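Local coordinates for protein cytidylyltransferase (Leptospira borgpetersenii serovar Hardjo-bovis, PDB 6OEW) that probably transfers a cytidylyl group from CTP onto a sugar substrate with the help of a metal ion, at residues V11-Q16 with V103-D108; V55-E60 with Q88-A93. One frame throughout, in Å; residues are numbered along the deposited sequence.

Interaction 1 of 2, residues V11-Q16 with V103-D108; sequences VGILIQ and VRLTGD. With MG (magnesium ion), chain C.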
ATOM      1  N   VAL A  11       0.223 -12.319  10.474  1.00 33.00           N
ATOM      2  CA  VAL A  11      -0.074 -11.220   9.560  1.00 31.05           C
ATOM      3  C   VAL A  11       1.243 -10.555   9.175  1.00 35.64           C
ATOM      4  O   VAL A  11       2.077 -10.265  10.044  1.00 36.63           O
ATOM      5  CB  VAL A  11      -1.022 -10.199  10.210  1.00 31.58           C
ATOM      6  CG1 VAL A  11      -1.274  -9.005   9.272  1.00 33.02           C
ATOM      7  CG2 VAL A  11      -2.345 -10.843  10.675  1.00 33.39           C
ATOM      8  N   GLY A  12       1.431 -10.304   7.873  1.00 29.24           N
ATOM      9  CA  GLY A  12       2.592  -9.589   7.385  1.00 33.67           C
ATOM     10  C   GLY A  12       2.182  -8.400   6.538  1.00 37.12           C
ATOM     11  O   GLY A  12       1.291  -8.531   5.698  1.00 36.35           O
ATOM     12  N   ILE A  13       2.775  -7.233   6.767  1.00 31.70           N
ATOM     13  CA  ILE A  13       2.539  -6.071   5.907  1.00 28.88           C
ATOM     14  C   ILE A  13       3.684  -6.019   4.897  1.00 33.56           C
ATOM     15  O   ILE A  13       4.827  -5.697   5.242  1.00 33.03           O
ATOM     16  CB  ILE A  13       2.431  -4.765   6.707  1.00 30.44           C
ATOM     17  CG1 ILE A  13       1.307  -4.821   7.735  1.00 29.34           C
ATOM     18  CG2 ILE A  13       2.195  -3.579   5.723  1.00 29.42           C
ATOM     19  CD1 ILE A  13       1.322  -3.651   8.709  1.00 32.84           C
ATOM     20  N   LEU A  14       3.383  -6.364   3.643  1.00 27.18           N
ATOM     21  CA  LEU A  14       4.390  -6.580   2.613  1.00 28.84           C
ATOM     22  C   LEU A  14       4.245  -5.455   1.598  1.00 31.60           C
ATOM     23  O   LEU A  14       3.266  -5.416   0.842  1.00 29.41           O
ATOM     24  CB  LEU A  14       4.220  -7.948   1.958  1.00 28.51           C
ATOM     25  CG  LEU A  14       4.246  -9.157   2.878  1.00 40.79           C
ATOM     26  CD1 LEU A  14       4.435 -10.404   2.041  1.00 37.27           C
ATOM     27  CD2 LEU A  14       5.331  -9.032   3.944  1.00 39.34           C
ATOM     28  N   ILE A  15       5.210  -4.533   1.599  1.00 26.51           N
ATOM     29  CA  ILE A  15       5.149  -3.320   0.794  1.00 28.17           C
ATOM     30  C   ILE A  15       6.046  -3.484  -0.419  1.00 28.75           C
ATOM     31  O   ILE A  15       7.277  -3.581  -0.290  1.00 29.16           O
ATOM     32  CB  ILE A  15       5.588  -2.090   1.597  1.00 28.95           C
ATOM     33  CG1 ILE A  15       4.896  -2.054   2.962  1.00 31.12           C
ATOM     34  CG2 ILE A  15       5.328  -0.797   0.799  1.00 30.31           C
ATOM     35  CD1 ILE A  15       5.641  -1.177   3.897  1.00 34.26           C
ATOM     36  N   GLN A  16       5.454  -3.453  -1.605  1.00 26.52           N
ATOM     37  CA  GLN A  16       6.254  -3.483  -2.820  1.00 28.10           C
ATOM     38  C   GLN A  16       6.694  -2.070  -3.185  1.00 25.13           C
ATOM     39  O   GLN A  16       5.890  -1.129  -3.197  1.00 28.26           O
ATOM     40  CB  GLN A  16       5.485  -4.135  -3.971  1.00 35.96           C
ATOM     41  CG  GLN A  16       4.180  -3.454  -4.310  1.00 34.97           C
ATOM     42  CD  GLN A  16       3.559  -4.016  -5.572  1.00 33.08           C
ATOM     43  OE1 GLN A  16       2.776  -4.957  -5.526  1.00 35.31           O
ATOM     44  NE2 GLN A  16       3.921  -3.436  -6.719  1.00 32.79           N
ATOM     45  N   VAL A 103      -0.914  -8.490   3.984  1.00 28.05           N
ATOM     46  CA  VAL A 103      -1.419  -7.138   3.763  1.00 26.31           C
ATOM     47  C   VAL A 103      -0.560  -6.532   2.658  1.00 31.23           C
ATOM     48  O   VAL A 103       0.628  -6.247   2.854  1.00 28.97           O
ATOM     49  CB  VAL A 103      -1.398  -6.284   5.034  1.00 27.72           C
ATOM     50  CG1 VAL A 103      -1.968  -4.889   4.729  1.00 32.10           C
ATOM     51  CG2 VAL A 103      -2.182  -6.969   6.150  1.00 28.39           C
ATOM     52  N   ARG A 104      -1.146  -6.385   1.479  1.00 24.98           N
ATOM     53  CA  ARG A 104      -0.410  -5.887   0.320  1.00 28.78           C
ATOM     54  C   ARG A 104      -0.548  -4.373   0.231  1.00 29.82           C
ATOM     55  O   ARG A 104      -1.664  -3.861   0.110  1.00 29.60           O
ATOM     56  CB  ARG A 104      -0.914  -6.519  -0.968  1.00 27.21           C
ATOM     57  CG  ARG A 104      -0.076  -5.968  -2.131  1.00 32.66           C
ATOM     58  CD  ARG A 104      -0.789  -6.011  -3.413  1.00 35.19           C
ATOM     59  NE  ARG A 104       0.035  -5.575  -4.557  1.00 28.42           N
ATOM     60  CZ  ARG A 104      -0.511  -5.367  -5.744  1.00 36.02           C
ATOM     61  NH1 ARG A 104      -1.825  -5.521  -5.858  1.00 42.09           N
ATOM     62  NH2 ARG A 104       0.234  -5.022  -6.796  1.00 29.81           N
ATOM     63  N   LEU A 105       0.588  -3.666   0.292  1.00 27.99           N
ATOM     64  CA  LEU A 105       0.664  -2.230   0.096  1.00 26.73           C
ATOM     65  C   LEU A 105       1.711  -1.951  -0.966  1.00 26.51           C
ATOM     66  O   LEU A 105       2.599  -2.770  -1.214  1.00 26.98           O
ATOM     67  CB  LEU A 105       1.074  -1.462   1.357  1.00 24.99           C
ATOM     68  CG  LEU A 105       0.278  -1.732   2.633  1.00 25.96           C
ATOM     69  CD1 LEU A 105       0.904  -0.932   3.787  1.00 27.93           C
ATOM     70  CD2 LEU A 105      -1.182  -1.363   2.439  1.00 30.37           C
ATOM     71  N   THR A 106       1.625  -0.758  -1.549  1.00 23.74           N
ATOM     72  CA  THR A 106       2.603  -0.332  -2.544  1.00 23.88           C
ATOM     73  C   THR A 106       3.207   0.993  -2.099  1.00 26.47           C
ATOM     74  O   THR A 106       2.547   1.813  -1.440  1.00 29.80           O
ATOM     75  CB  THR A 106       1.977  -0.170  -3.931  1.00 36.44           C
ATOM     76  OG1 THR A 106       1.083   0.952  -3.928  1.00 52.03           O
ATOM     77  CG2 THR A 106       1.219  -1.433  -4.343  1.00 27.61           C
ATOM     78  N   GLY A 107       4.463   1.195  -2.475  1.00 34.36           N
ATOM     79  CA  GLY A 107       5.212   2.354  -2.026  1.00 36.37           C
ATOM     80  C   GLY A 107       4.805   3.685  -2.633  1.00 31.72           C
ATOM     81  O   GLY A 107       5.487   4.697  -2.427  1.00 33.11           O
ATOM     82  N   ASP A 108       3.730   3.733  -3.409  1.00 29.32           N
ATOM     83  CA  ASP A 108       3.245   5.042  -3.830  1.00 36.85           C
ATOM     84  C   ASP A 108       2.100   5.541  -2.954  1.00 34.37           C
ATOM     85  O   ASP A 108       1.364   6.448  -3.357  1.00 33.44           O
ATOM     86  CB  ASP A 108       2.824   5.017  -5.289  1.00 43.83           C
ATOM     87  CG  ASP A 108       1.897   3.895  -5.584  1.00 41.12           C
ATOM     88  OD1 ASP A 108       1.253   3.378  -4.621  1.00 41.15           O
ATOM     89  OD2 ASP A 108       1.851   3.507  -6.773  1.00 51.98           O
TER
HETATM   90 MG    MG C 301       0.493   2.803  -7.931  1.00 59.90          MG
HETATM   91  O   HOH W   1      -0.527   4.972  -7.966  1.00 43.07           O
HETATM   92  O   HOH W   2       2.076   3.850  -9.507  1.00 43.79           O
HETATM   93  O   HOH W   3      -1.392   2.077  -9.241  1.00 57.28           O

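Interaction 2 of 2, residues V55-E60 with Q88-A93; sequences VVLTTE and QRYLDA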
ATOM      1  N   VAL A  55       7.658  -5.807   5.863  1.00 32.33           N
ATOM      2  CA  VAL A  55       8.762  -6.139   4.965  1.00 32.40           C
ATOM      3  C   VAL A  55       8.617  -5.282   3.716  1.00 31.69           C
ATOM      4  O   VAL A  55       7.513  -5.158   3.170  1.00 28.57           O
ATOM      5  CB  VAL A  55       8.779  -7.634   4.587  1.00 28.14           C
ATOM      6  CG1 VAL A  55      10.112  -8.001   3.894  1.00 33.60           C
ATOM      7  CG2 VAL A  55       8.486  -8.545   5.834  1.00 32.84           C
ATOM      8  N   VAL A  56       9.723  -4.692   3.262  1.00 27.03           N
ATOM      9  CA  VAL A  56       9.757  -4.024   1.966  1.00 24.01           C
ATOM     10  C   VAL A  56      10.229  -5.030   0.926  1.00 30.05           C
ATOM     11  O   VAL A  56      11.289  -5.661   1.077  1.00 28.37           O
ATOM     12  CB  VAL A  56      10.669  -2.784   1.993  1.00 27.82           C
ATOM     13  CG1 VAL A  56      10.873  -2.219   0.576  1.00 28.58           C
ATOM     14  CG2 VAL A  56      10.101  -1.707   2.917  1.00 29.53           C
ATOM     15  N   LEU A  57       9.434  -5.199  -0.125  1.00 25.04           N
ATOM     16  CA  LEU A  57       9.713  -6.140  -1.194  1.00 22.79           C
ATOM     17  C   LEU A  57      10.158  -5.319  -2.397  1.00 29.68           C
ATOM     18  O   LEU A  57       9.358  -4.574  -2.967  1.00 28.00           O
ATOM     19  CB  LEU A  57       8.484  -6.954  -1.556  1.00 26.38           C
ATOM     20  CG  LEU A  57       8.109  -8.188  -0.723  1.00 30.27           C
ATOM     21  CD1 LEU A  57       8.018  -7.836   0.766  1.00 29.65           C
ATOM     22  CD2 LEU A  57       6.800  -8.721  -1.264  1.00 28.10           C
ATOM     23  N   THR A  58      11.408  -5.492  -2.816  1.00 29.63           N
ATOM     24  CA  THR A  58      11.901  -4.701  -3.940  1.00 27.44           C
ATOM     25  C   THR A  58      12.611  -5.635  -4.922  1.00 35.34           C
ATOM     26  O   THR A  58      12.454  -6.860  -4.832  1.00 31.23           O
ATOM     27  CB  THR A  58      12.799  -3.563  -3.420  1.00 29.13           C
ATOM     28  OG1 THR A  58      13.108  -2.638  -4.484  1.00 28.70           O
ATOM     29  CG2 THR A  58      14.092  -4.116  -2.803  1.00 29.28           C
ATOM     30  N   THR A  59      13.346  -5.096  -5.895  1.00 33.77           N
ATOM     31  CA  THR A  59      14.010  -5.937  -6.879  1.00 32.55           C
ATOM     32  C   THR A  59      15.473  -6.139  -6.505  1.00 28.66           C
ATOM     33  O   THR A  59      16.000  -5.515  -5.584  1.00 31.83           O
ATOM     34  CB  THR A  59      13.947  -5.344  -8.301  1.00 34.11           C
ATOM     35  OG1 THR A  59      15.058  -4.461  -8.469  1.00 31.44           O
ATOM     36  CG2 THR A  59      12.644  -4.554  -8.523  1.00 30.04           C
ATOM     37  N   GLU A  60      16.131  -6.991  -7.277  1.00 30.79           N
ATOM     38  CA  GLU A  60      17.551  -7.276  -7.131  1.00 32.36           C
ATOM     39  C   GLU A  60      18.429  -6.333  -7.940  1.00 33.18           C
ATOM     40  O   GLU A  60      19.660  -6.481  -7.916  1.00 34.88           O
ATOM     41  CB  GLU A  60      17.842  -8.718  -7.555  1.00 34.89           C
ATOM     42  CG  GLU A  60      17.034  -9.751  -6.749  1.00 38.97           C
ATOM     43  CD  GLU A  60      17.456 -11.184  -7.049  1.00 45.00           C
ATOM     44  OE1 GLU A  60      16.584 -12.028  -7.366  1.00 45.40           O
ATOM     45  OE2 GLU A  60      18.665 -11.461  -6.965  1.00 51.46           O
ATOM     46  N   GLN A  88       5.321 -13.854  -7.788  1.00 35.35           N
ATOM     47  CA  GLN A  88       6.472 -14.604  -7.289  1.00 39.61           C
ATOM     48  C   GLN A  88       7.171 -13.848  -6.168  1.00 38.08           C
ATOM     49  O   GLN A  88       7.601 -14.460  -5.183  1.00 36.46           O
ATOM     50  CB  GLN A  88       7.470 -14.914  -8.407  1.00 40.58           C
ATOM     51  CG  GLN A  88       8.652 -15.781  -7.917  1.00 42.83           C
ATOM     52  CD  GLN A  88       9.866 -15.773  -8.859  1.00 53.97           C
ATOM     53  OE1 GLN A  88      10.751 -14.905  -8.770  1.00 48.86           O
ATOM     54  NE2 GLN A  88       9.916 -16.754  -9.755  1.00 56.48           N
ATOM     55  N   ARG A  89       7.323 -12.529  -6.308  1.00 32.08           N
ATOM     56  CA  ARG A  89       7.982 -11.758  -5.254  1.00 29.97           C
ATOM     57  C   ARG A  89       7.211 -11.851  -3.939  1.00 35.28           C
ATOM     58  O   ARG A  89       7.816 -12.020  -2.868  1.00 35.07           O
ATOM     59  CB  ARG A  89       8.135 -10.296  -5.666  1.00 29.32           C
ATOM     60  CG  ARG A  89       9.236  -9.567  -4.885  1.00 31.95           C
ATOM     61  CD  ARG A  89       9.117  -8.038  -4.946  1.00 34.31           C
ATOM     62  NE  ARG A  89       9.215  -7.546  -6.321  1.00 35.21           N
ATOM     63  CZ  ARG A  89       8.991  -6.282  -6.664  1.00 33.56           C
ATOM     64  NH1 ARG A  89       8.676  -5.381  -5.720  1.00 31.84           N
ATOM     65  NH2 ARG A  89       9.097  -5.919  -7.947  1.00 34.36           N
ATOM     66  N   TYR A  90       5.875 -11.742  -3.998  1.00 29.11           N
ATOM     67  CA  TYR A  90       5.073 -11.819  -2.773  1.00 30.10           C
ATOM     68  C   TYR A  90       5.023 -13.238  -2.235  1.00 29.85           C
ATOM     69  O   TYR A  90       4.999 -13.448  -1.013  1.00 37.33           O
ATOM     70  CB  TYR A  90       3.652 -11.322  -3.019  1.00 30.01           C
ATOM     71  CG  TYR A  90       3.490  -9.865  -2.734  1.00 29.62           C
ATOM     72  CD1 TYR A  90       3.912  -8.915  -3.660  1.00 28.52           C
ATOM     73  CD2 TYR A  90       2.936  -9.426  -1.530  1.00 29.89           C
ATOM     74  CE1 TYR A  90       3.783  -7.570  -3.406  1.00 26.73           C
ATOM     75  CE2 TYR A  90       2.802  -8.082  -1.263  1.00 32.88           C
ATOM     76  CZ  TYR A  90       3.238  -7.159  -2.207  1.00 30.61           C
ATOM     77  OH  TYR A  90       3.105  -5.816  -1.933  1.00 31.97           O
ATOM     78  N   LEU A  91       4.967 -14.228  -3.124  1.00 35.90           N
ATOM     79  CA  LEU A  91       4.920 -15.609  -2.657  1.00 38.26           C
ATOM     80  C   LEU A  91       6.252 -15.998  -2.020  1.00 42.60           C
ATOM     81  O   LEU A  91       6.282 -16.612  -0.949  1.00 37.02           O
ATOM     82  CB  LEU A  91       4.550 -16.537  -3.816  1.00 40.09           C
ATOM     83  CG  LEU A  91       4.190 -17.982  -3.498  1.00 48.13           C
ATOM     84  CD1 LEU A  91       3.135 -18.041  -2.411  1.00 49.74           C
ATOM     85  CD2 LEU A  91       3.713 -18.692  -4.746  1.00 51.86           C
ATOM     86  N   ASP A  92       7.369 -15.616  -2.653  1.00 34.31           N
ATOM     87  CA  ASP A  92       8.686 -15.846  -2.057  1.00 37.36           C
ATOM     88  C   ASP A  92       8.776 -15.211  -0.663  1.00 35.11           C
ATOM     89  O   ASP A  92       9.202 -15.852   0.308  1.00 37.57           O
ATOM     90  CB  ASP A  92       9.787 -15.258  -2.948  1.00 40.42           C
ATOM     91  CG  ASP A  92      10.096 -16.082  -4.206  1.00 44.43           C
ATOM     92  OD1 ASP A  92       9.605 -17.207  -4.373  1.00 38.63           O
ATOM     93  OD2 ASP A  92      10.859 -15.554  -5.054  1.00 44.62           O
ATOM     94  N   ALA A  93       8.384 -13.938  -0.556  1.00 31.77           N
ATOM     95  CA  ALA A  93       8.493 -13.229   0.712  1.00 34.24           C
ATOM     96  C   ALA A  93       7.599 -13.856   1.775  1.00 37.83           C
ATOM     97  O   ALA A  93       8.026 -14.046   2.920  1.00 38.03           O
ATOM     98  CB  ALA A  93       8.130 -11.757   0.526  1.00 30.26           C
TER

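Interaction 1 of 2, residues V11-Q16 with V103-D108
OE1 of Q16 is gripped by two nitrogens of R104, its NE at 3.0 Å and its NH2 at 2.8 Å, as suits a neutral amide oxygen facing two N-H groups. Both lie above the amide plane on the same face, whereas OE1 sits in the guanidinium plane. CG of Q16 lies between its backbone N and carbonyl carbon (chi1 58°), bringing the amide back over R104 and T106, whose CG2 packs on Q16 CG at 3.6 Å. R104 NH1 continues into a salt bridge with E149. Beneath, the strands run parallel: G12 O, L14 N, L14 O and Q16 N bond in turn to V103 N, V103 O, L105 N and L105 O. On the other face, beta-branched I13, I15 and V103, suited to strands, join L105 against helices 37-45 and 114-126; I13 and V103 both touch L117. At the strand end, T106 OG1 donates to D108 OD1 from above the carboxylate plane, a second-shell bond limiting its rotation, while D108 OD2 binds the magnesium ion at 1.9 Å with three waters. This is consistent with the metal site at the C-terminal end of the central strands in GT-A-type nucleotidyltransferases.

Interaction 2 of 2, residues V55-E60 with Q88-A93
Helix-on-sheet packing joins strand 54-59 to helix 86-96, which covers one face of the central sheet; the local axes approach to 9.2 Å and run at 137° to each other. L57 is the centre of this buried contact. Its CD2 methyl stands over the middle of the Y90 ring, 3.6 Å from the ring centroid and 7° off the ring normal, a CH-pi contact in which the two side chains cross at about a right angle. The same CD2 touches A93 CB at 3.8 Å. Alanine suits that place because its small side chain lets the helix come close to the strand. R89 uses both its aliphatic and its polar parts. Its CD lies against L57 CB at 3.6 Å, and a bend at chi3 (-61°) turns the guanidinium back toward the backbone of L57 and T58. There NH1 makes a weak hydrogen bond to L57 O at 2.9 Å, and the T58 carbonyl lies over the rim of one guanidinium face. NE bonds to S82 O and NH2 weakly to A83 O, so the group is anchored mainly on the loop before the helix. Y90 sends its OH to L14 O on the neighbouring strand. Helix 86-96 links edge strand 77-81 to strand 101-106, passing over strands 54-59 and 11-16: a beta-alpha-beta crossover of a Rossmann-like sheet with strand order 3-2-1-4, as in the GT-A fold.

How the interactions relate
Interactions 1 and 2, with centres about 10 Å apart, both rest on one mixed sheet, where strand 11-16 sits between strands 54-59 and 101-106. Along the chain the order is 11-16, 55-60, 88-93 and 103-108, so interaction 2 forms within the span whose ends interaction 1 brings together, and helix 86-96 is followed by strand 101-106. The two contacts touch: I15 O and L57 N join the neighbouring strands through a probable hydrogen bond, and Y90 OH bridges them, reaching L14 and packing against R104. The side chain of Y90 lies about 10 Å from that of D108, so interaction 2 packs one face of the sheet while interaction 1 carries the strand to the metal site.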